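Hypothetical protein PH1789 (Pyrococcus horikoshii, PDB 1WR2) is of unknown function but carries an ATP-grasp domain, a fold built from a smaller four-stranded sheet with helices and a larger antiparallel sheet. Local coordinates at residues L63-I68 against P103-L108; A74-L79 against E96-Y101. All blocks are in the same frame, centred on the assembly; numbering follows the deposited sequence.

Contact 1 of 2, residues L63-I68 against P103-L108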
ATOM      1  N   LEU A  63       6.683  -2.952  11.703  1.00 29.60           N
ATOM      2  CA  LEU A  63       6.032  -2.486  12.917  1.00 31.36           C
ATOM      3  C   LEU A  63       4.877  -1.557  12.593  1.00 31.13           C
ATOM      4  O   LEU A  63       5.014  -0.621  11.792  1.00 31.14           O
ATOM      5  CB  LEU A  63       7.034  -1.770  13.827  1.00 32.88           C
ATOM      6  CG  LEU A  63       6.486  -1.336  15.184  1.00 37.27           C
ATOM      7  CD1 LEU A  63       7.586  -1.414  16.225  1.00 37.91           C
ATOM      8  CD2 LEU A  63       5.912   0.065  15.081  1.00 37.93           C
ATOM      9  N   MET A  64       3.737  -1.817  13.223  1.00 30.25           N
ATOM     10  CA  MET A  64       2.541  -1.008  13.013  1.00 33.08           C
ATOM     11  C   MET A  64       2.354  -0.035  14.167  1.00 34.74           C
ATOM     12  O   MET A  64       2.268  -0.440  15.323  1.00 34.61           O
ATOM     13  CB  MET A  64       1.312  -1.913  12.895  1.00 33.52           C
ATOM     14  CG  MET A  64       1.318  -2.823  11.666  1.00 34.52           C
ATOM     15  SD  MET A  64       1.135  -1.904  10.110  1.00 38.43           S
ATOM     16  CE  MET A  64       2.818  -1.817   9.520  1.00 34.14           C
ATOM     17  N   SER A  65       2.303   1.253  13.844  1.00 36.18           N
ATOM     18  CA  SER A  65       2.121   2.300  14.839  1.00 38.53           C
ATOM     19  C   SER A  65       1.593   3.559  14.170  1.00 40.71           C
ATOM     20  O   SER A  65       2.157   4.026  13.179  1.00 40.48           O
ATOM     21  CB  SER A  65       3.445   2.638  15.531  1.00 38.32           C
ATOM     22  OG  SER A  65       3.273   3.745  16.402  1.00 41.82           O
ATOM     23  N   PRO A  66       0.508   4.130  14.706  1.00 41.60           N
ATOM     24  CA  PRO A  66      -0.079   5.348  14.142  1.00 44.15           C
ATOM     25  C   PRO A  66       0.921   6.501  14.185  1.00 45.74           C
ATOM     26  O   PRO A  66       0.790   7.468  13.440  1.00 46.90           O
ATOM     27  CB  PRO A  66      -1.280   5.609  15.046  1.00 45.25           C
ATOM     28  CG  PRO A  66      -1.618   4.242  15.595  1.00 43.77           C
ATOM     29  CD  PRO A  66      -0.262   3.667  15.874  1.00 42.50           C
ATOM     30  N   GLN A  67       1.918   6.395  15.061  1.00 46.61           N
ATOM     31  CA  GLN A  67       2.929   7.446  15.198  1.00 47.93           C
ATOM     32  C   GLN A  67       4.115   7.247  14.268  1.00 48.23           C
ATOM     33  O   GLN A  67       4.938   8.148  14.102  1.00 48.57           O
ATOM     34  CB  GLN A  67       3.458   7.518  16.635  1.00 46.98           C
ATOM     35  CG  GLN A  67       2.467   8.023  17.656  1.00 47.64           C
ATOM     36  CD  GLN A  67       1.261   7.119  17.788  1.00 47.13           C
ATOM     37  OE1 GLN A  67       1.395   5.912  17.983  1.00 44.80           O
ATOM     38  NE2 GLN A  67       0.069   7.704  17.685  1.00 47.27           N
ATOM     39  N   ILE A  68       4.208   6.065  13.670  1.00 47.55           N
ATOM     40  CA  ILE A  68       5.310   5.760  12.771  1.00 45.60           C
ATOM     41  C   ILE A  68       4.764   5.339  11.414  1.00 46.34           C
ATOM     42  O   ILE A  68       4.756   4.155  11.079  1.00 44.93           O
ATOM     43  CB  ILE A  68       6.183   4.626  13.339  1.00 44.70           C
ATOM     44  CG1 ILE A  68       6.539   4.925  14.797  1.00 43.59           C
ATOM     45  CG2 ILE A  68       7.445   4.480  12.510  1.00 42.72           C
ATOM     46  CD1 ILE A  68       7.323   3.830  15.469  1.00 44.36           C
ATOM     47  N   PRO A 103       9.425   7.436  21.147  1.00 45.65           N
ATOM     48  CA  PRO A 103       9.248   6.655  22.374  1.00 45.31           C
ATOM     49  C   PRO A 103       7.828   6.605  22.938  1.00 45.45           C
ATOM     50  O   PRO A 103       7.511   5.733  23.746  1.00 46.80           O
ATOM     51  CB  PRO A 103      10.256   7.290  23.344  1.00 47.69           C
ATOM     52  CG  PRO A 103      10.510   8.661  22.776  1.00 45.78           C
ATOM     53  CD  PRO A 103      10.515   8.417  21.298  1.00 46.86           C
ATOM     54  N   ASP A 104       6.968   7.516  22.495  1.00 43.05           N
ATOM     55  CA  ASP A 104       5.590   7.556  22.979  1.00 42.78           C
ATOM     56  C   ASP A 104       4.610   6.894  22.004  1.00 42.02           C
ATOM     57  O   ASP A 104       3.388   6.994  22.162  1.00 41.24           O
ATOM     58  CB  ASP A 104       5.178   9.012  23.209  1.00 44.96           C
ATOM     59  CG  ASP A 104       5.183   9.824  21.925  1.00 43.65           C
ATOM     60  OD1 ASP A 104       6.211   9.800  21.208  1.00 43.17           O
ATOM     61  OD2 ASP A 104       4.159  10.481  21.636  1.00 44.52           O
ATOM     62  N   ALA A 105       5.150   6.209  21.004  1.00 40.12           N
ATOM     63  CA  ALA A 105       4.331   5.549  19.989  1.00 40.73           C
ATOM     64  C   ALA A 105       3.455   4.413  20.498  1.00 40.99           C
ATOM     65  O   ALA A 105       3.872   3.615  21.335  1.00 41.99           O
ATOM     66  CB  ALA A 105       5.230   5.023  18.869  1.00 38.60           C
ATOM     67  N   GLU A 106       2.230   4.348  19.992  1.00 41.11           N
ATOM     68  CA  GLU A 106       1.329   3.260  20.345  1.00 42.34           C
ATOM     69  C   GLU A 106       1.714   2.130  19.384  1.00 41.89           C
ATOM     70  O   GLU A 106       1.741   2.336  18.173  1.00 41.30           O
ATOM     71  CB  GLU A 106      -0.134   3.670  20.122  1.00 43.02           C
ATOM     72  CG  GLU A 106      -1.110   2.491  20.085  1.00 47.01           C
ATOM     73  CD  GLU A 106      -2.565   2.910  19.967  1.00 47.53           C
ATOM     74  OE1 GLU A 106      -2.864   3.859  19.215  1.00 49.91           O
ATOM     75  OE2 GLU A 106      -3.417   2.271  20.616  1.00 50.75           O
ATOM     76  N   ILE A 107       2.051   0.954  19.910  1.00 40.85           N
ATOM     77  CA  ILE A 107       2.422  -0.156  19.037  1.00 40.51           C
ATOM     78  C   ILE A 107       1.200  -1.048  18.860  1.00 39.44           C
ATOM     79  O   ILE A 107       0.748  -1.684  19.805  1.00 38.28           O
ATOM     80  CB  ILE A 107       3.582  -0.990  19.626  1.00 40.90           C
ATOM     81  CG1 ILE A 107       4.762  -0.082  19.980  1.00 42.62           C
ATOM     82  CG2 ILE A 107       4.035  -2.033  18.614  1.00 40.62           C
ATOM     83  CD1 ILE A 107       5.385   0.634  18.792  1.00 43.20           C
ATOM     84  N   LEU A 108       0.651  -1.073  17.652  1.00 38.37           N
ATOM     85  CA  LEU A 108      -0.528  -1.882  17.376  1.00 39.19           C
ATOM     86  C   LEU A 108      -0.182  -3.333  17.080  1.00 39.17           C
ATOM     87  O   LEU A 108      -1.055  -4.202  17.104  1.00 39.61           O
ATOM     88  CB  LEU A 108      -1.306  -1.301  16.192  1.00 40.35           C
ATOM     89  CG  LEU A 108      -1.906   0.092  16.391  1.00 40.92           C
ATOM     90  CD1 LEU A 108      -2.635   0.522  15.121  1.00 42.28           C
ATOM     91  CD2 LEU A 108      -2.862   0.067  17.571  1.00 42.65           C
TER
HETATM   92  O   HOH W   1      -2.290   6.415  19.134  1.00 56.70           O
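Leu-63 and Ile-107 meet through their methyl groups and cross at about a right angle, CD2 of the leucine lying 3.8 Å from CD1 of the isoleucine. Here the end of strand 59-64 in the four-stranded antiparallel sheet of the ATP-grasp fold runs into a type I beta turn, Ser-65 to Ile-68, alongside the loop that leads into strand 109-114. Ile-68 CD1 reaches the small methyl of Ala-105, a residue short enough to let the turn come close. Farther along, Pro-66, whose ring suits the second position of such a turn, sets CG 3.9 Å from Leu-108 CD1.

Backbone pairing follows, with Leu-108 N donating to Met-64 O at 2.9 Å; Met-64 also forms a backbone hydrogen bond with Gly-109, the first residue of that strand. Ser-65 then works in two directions. With OG anti to the backbone N (chi1 174°), its hydroxyl donates to Glu-106 O at 2.7 Å, approaching from above the carbonyl plane, while it accepts from Gln-67 N in an ST turn.

Toward solvent, Gln-67 bends at chi2 (63°), which folds its amide back over Ala-105. The two ends of that amide are both used: NE2 donates to a water that donates to Glu-106 OE1, and OE1 receives Glu-106 N at 2.7 Å, nearly straight at the hydrogen (164°) but with N above the amide plane.

Contact 2 of 2, residues A74-L79 against E96-Y101; sequences AKVVML and ENAKKY
Tyr-101 lays one face of its ring against Ala-74, whose CB stands 3.4 Å from the ring centroid and 15° off the ring normal, a CH-pi contact almost directly over the centre. The contact belongs to the helix-on-sheet layer of the smaller, four-stranded part of the ATP-grasp fold: the last turns of helix 84-101 pack on the place where helix 71-74 ends and the chain turns into edge strand 77-81. Alanine suits this position because its single methyl lets the flat ring come down close. The tyrosine's CG lies anti to the backbone N (chi1 -167°), which turns the ring off the side of its helix and onto the end of helix 71-74; its hydroxyl hydrogen-bonds to Asp-73, so both the face and the far tip of the side chain engage the short helix.

One turn earlier, Asn-97 faces the same helix end in a different way. Lys-75, with positive phi, is the C-prime residue of a Schellman motif, and its own carbonyl receives the asparagine amide. Asparagine suits the place because its short side chain holds an N-H donor just far enough from its helix to meet that carbonyl. ND2 approaches Lys-75 O to 2.6 Å along a nearly straight path of 173°, and the oxygen lies in the plane of the amide. The aliphatic part of Asn-97 is used too, for CB rests against Ala-74 O.

Apolar side chains flank this bond. Val-76 points CG1 at the methyl of Ala-98 across 3.8 Å, a fit between two small groups in the interior, where Leu-63 and Ile-68 also touch them. Met-78, bent at chi2, crosses Asn-97 at about a right angle and brings its methyl CE to 3.9 Å from ND2.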
ATOM      1  N   ALA A  74      11.960   5.378   9.912  1.00 52.31           N
ATOM      2  CA  ALA A  74      12.180   4.919  11.283  1.00 49.47           C
ATOM      3  C   ALA A  74      12.940   3.600  11.351  1.00 48.92           C
ATOM      4  O   ALA A  74      13.422   3.199  12.413  1.00 47.97           O
ATOM      5  CB  ALA A  74      10.845   4.779  12.000  1.00 48.75           C
ATOM      6  N   LYS A  75      13.034   2.921  10.215  1.00 48.48           N
ATOM      7  CA  LYS A  75      13.730   1.644  10.152  1.00 47.57           C
ATOM      8  C   LYS A  75      13.024   0.591  11.008  1.00 44.46           C
ATOM      9  O   LYS A  75      13.651  -0.116  11.798  1.00 43.04           O
ATOM     10  CB  LYS A  75      15.184   1.826  10.599  1.00 51.17           C
ATOM     11  CG  LYS A  75      15.996   2.672   9.622  1.00 53.85           C
ATOM     12  CD  LYS A  75      17.078   3.476  10.316  1.00 56.84           C
ATOM     13  CE  LYS A  75      18.074   2.594  11.049  1.00 58.63           C
ATOM     14  NZ  LYS A  75      19.097   3.435  11.733  1.00 60.55           N
ATOM     15  N   VAL A  76      11.709   0.507  10.850  1.00 41.67           N
ATOM     16  CA  VAL A  76      10.916  -0.470  11.583  1.00 39.18           C
ATOM     17  C   VAL A  76      10.401  -1.558  10.636  1.00 38.43           C
ATOM     18  O   VAL A  76       9.474  -2.293  10.974  1.00 39.31           O
ATOM     19  CB  VAL A  76       9.723   0.189  12.328  1.00 37.60           C
ATOM     20  CG1 VAL A  76      10.246   1.162  13.362  1.00 38.85           C
ATOM     21  CG2 VAL A  76       8.799   0.902  11.352  1.00 36.21           C
ATOM     22  N   VAL A  77      11.002  -1.639   9.448  1.00 38.70           N
ATOM     23  CA  VAL A  77      10.653  -2.657   8.446  1.00 40.59           C
ATOM     24  C   VAL A  77      11.911  -3.478   8.164  1.00 40.43           C
ATOM     25  O   VAL A  77      12.931  -2.921   7.769  1.00 41.06           O
ATOM     26  CB  VAL A  77      10.180  -2.025   7.105  1.00 41.15           C
ATOM     27  CG1 VAL A  77      10.120  -3.095   6.004  1.00 43.57           C
ATOM     28  CG2 VAL A  77       8.812  -1.398   7.278  1.00 44.51           C
ATOM     29  N   MET A  78      11.848  -4.791   8.384  1.00 41.74           N
ATOM     30  CA  MET A  78      12.993  -5.673   8.136  1.00 40.80           C
ATOM     31  C   MET A  78      12.627  -6.721   7.084  1.00 42.15           C
ATOM     32  O   MET A  78      11.604  -7.404   7.193  1.00 37.57           O
ATOM     33  CB  MET A  78      13.441  -6.352   9.435  1.00 40.94           C
ATOM     34  CG  MET A  78      14.107  -5.409  10.439  1.00 41.30           C
ATOM     35  SD  MET A  78      15.651  -4.675   9.807  1.00 44.82           S
ATOM     36  CE  MET A  78      16.057  -3.545  11.140  1.00 41.08           C
ATOM     37  N   LEU A  79      13.476  -6.845   6.070  1.00 42.63           N
ATOM     38  CA  LEU A  79      13.223  -7.761   4.970  1.00 44.84           C
ATOM     39  C   LEU A  79      14.000  -9.075   4.962  1.00 45.41           C
ATOM     40  O   LEU A  79      14.933  -9.281   5.734  1.00 43.92           O
ATOM     41  CB  LEU A  79      13.476  -7.036   3.648  1.00 46.43           C
ATOM     42  CG  LEU A  79      12.821  -5.671   3.422  1.00 46.29           C
ATOM     43  CD1 LEU A  79      13.211  -5.177   2.037  1.00 48.12           C
ATOM     44  CD2 LEU A  79      11.310  -5.767   3.530  1.00 46.94           C
ATOM     45  N   GLU A  96      13.221  -1.514  18.975  1.00 42.43           N
ATOM     46  CA  GLU A  96      14.245  -0.598  19.463  1.00 45.06           C
ATOM     47  C   GLU A  96      14.238   0.634  18.573  1.00 44.22           C
ATOM     48  O   GLU A  96      14.245   1.759  19.060  1.00 45.83           O
ATOM     49  CB  GLU A  96      15.631  -1.250  19.409  1.00 45.97           C
ATOM     50  CG  GLU A  96      15.751  -2.560  20.186  1.00 52.57           C
ATOM     51  CD  GLU A  96      17.111  -3.232  20.000  1.00 54.29           C
ATOM     52  OE1 GLU A  96      17.674  -3.137  18.889  1.00 55.10           O
ATOM     53  OE2 GLU A  96      17.609  -3.864  20.955  1.00 55.74           O
ATOM     54  N   ASN A  97      14.217   0.408  17.264  1.00 43.94           N
ATOM     55  CA  ASN A  97      14.218   1.498  16.303  1.00 44.57           C
ATOM     56  C   ASN A  97      13.004   2.388  16.467  1.00 45.57           C
ATOM     57  O   ASN A  97      13.088   3.599  16.282  1.00 47.00           O
ATOM     58  CB  ASN A  97      14.279   0.951  14.875  1.00 45.28           C
ATOM     59  CG  ASN A  97      15.575   0.220  14.596  1.00 46.75           C
ATOM     60  OD1 ASN A  97      16.456   0.157  15.456  1.00 50.07           O
ATOM     61  ND2 ASN A  97      15.702  -0.339  13.397  1.00 45.98           N
ATOM     62  N   ALA A  98      11.876   1.788  16.820  1.00 46.11           N
ATOM     63  CA  ALA A  98      10.650   2.544  17.016  1.00 46.40           C
ATOM     64  C   ALA A  98      10.751   3.359  18.304  1.00 47.50           C
ATOM     65  O   ALA A  98      10.193   4.449  18.408  1.00 44.73           O
ATOM     66  CB  ALA A  98       9.465   1.597  17.095  1.00 47.53           C
ATOM     67  N   LYS A  99      11.471   2.819  19.282  1.00 48.51           N
ATOM     68  CA  LYS A  99      11.634   3.495  20.562  1.00 50.55           C
ATOM     69  C   LYS A  99      12.473   4.758  20.404  1.00 50.07           C
ATOM     70  O   LYS A  99      12.190   5.785  21.024  1.00 51.00           O
ATOM     71  CB  LYS A  99      12.297   2.554  21.574  1.00 52.60           C
ATOM     72  CG  LYS A  99      11.979   2.885  23.019  1.00 55.79           C
ATOM     73  CD  LYS A  99      10.483   2.749  23.279  1.00 58.52           C
ATOM     74  CE  LYS A  99      10.128   3.130  24.706  1.00 60.48           C
ATOM     75  NZ  LYS A  99      10.535   4.530  25.014  1.00 61.13           N
ATOM     76  N   LYS A 100      13.502   4.682  19.570  1.00 49.28           N
ATOM     77  CA  LYS A 100      14.373   5.829  19.340  1.00 50.13           C
ATOM     78  C   LYS A 100      13.667   6.870  18.478  1.00 49.66           C
ATOM     79  O   LYS A 100      13.890   8.068  18.628  1.00 49.15           O
ATOM     80  CB  LYS A 100      15.665   5.387  18.642  1.00 50.03           C
ATOM     81  CG  LYS A 100      16.409   4.259  19.341  1.00 52.86           C
ATOM     82  CD  LYS A 100      17.700   3.910  18.609  1.00 55.36           C
ATOM     83  CE  LYS A 100      18.200   2.513  18.976  1.00 56.95           C
ATOM     84  NZ  LYS A 100      18.349   2.308  20.450  1.00 57.81           N
ATOM     85  N   TYR A 101      12.801   6.400  17.584  1.00 48.87           N
ATOM     86  CA  TYR A 101      12.070   7.270  16.669  1.00 47.16           C
ATOM     87  C   TYR A 101      10.936   8.059  17.339  1.00 48.17           C
ATOM     88  O   TYR A 101      10.835   9.280  17.178  1.00 50.75           O
ATOM     89  CB  TYR A 101      11.516   6.427  15.525  1.00 46.64           C
ATOM     90  CG  TYR A 101      11.007   7.226  14.357  1.00 41.27           C
ATOM     91  CD1 TYR A 101      11.881   7.713  13.388  1.00 42.08           C
ATOM     92  CD2 TYR A 101       9.649   7.486  14.214  1.00 40.50           C
ATOM     93  CE1 TYR A 101      11.407   8.438  12.297  1.00 42.22           C
ATOM     94  CE2 TYR A 101       9.167   8.214  13.132  1.00 39.48           C
ATOM     95  CZ  TYR A 101      10.047   8.684  12.179  1.00 40.46           C
ATOM     96  OH  TYR A 101       9.560   9.399  11.106  1.00 43.20           O
TER

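Both contacts involve the four-stranded sheet, and they adjoin each other, their centres about 10 Å apart. Each is partly buried. Contact 1 ties strand 59-64 and its turn to the loop after helix 84-101, mainly by backbone and polar side-chain bonds that run out to water. Contact 2 ties the neighbouring strand 77-81 and its approach to the last turns of the helix itself, over a smaller area, with a CH-pi contact, a small valine-alanine fit and a single hydrogen bond across. Their apolar sides merge: Ile-68 and Leu-63 both pack on Ala-98, Ile-68 also meets Ala-74, and Leu-63 N probably bonds to Val-76 O.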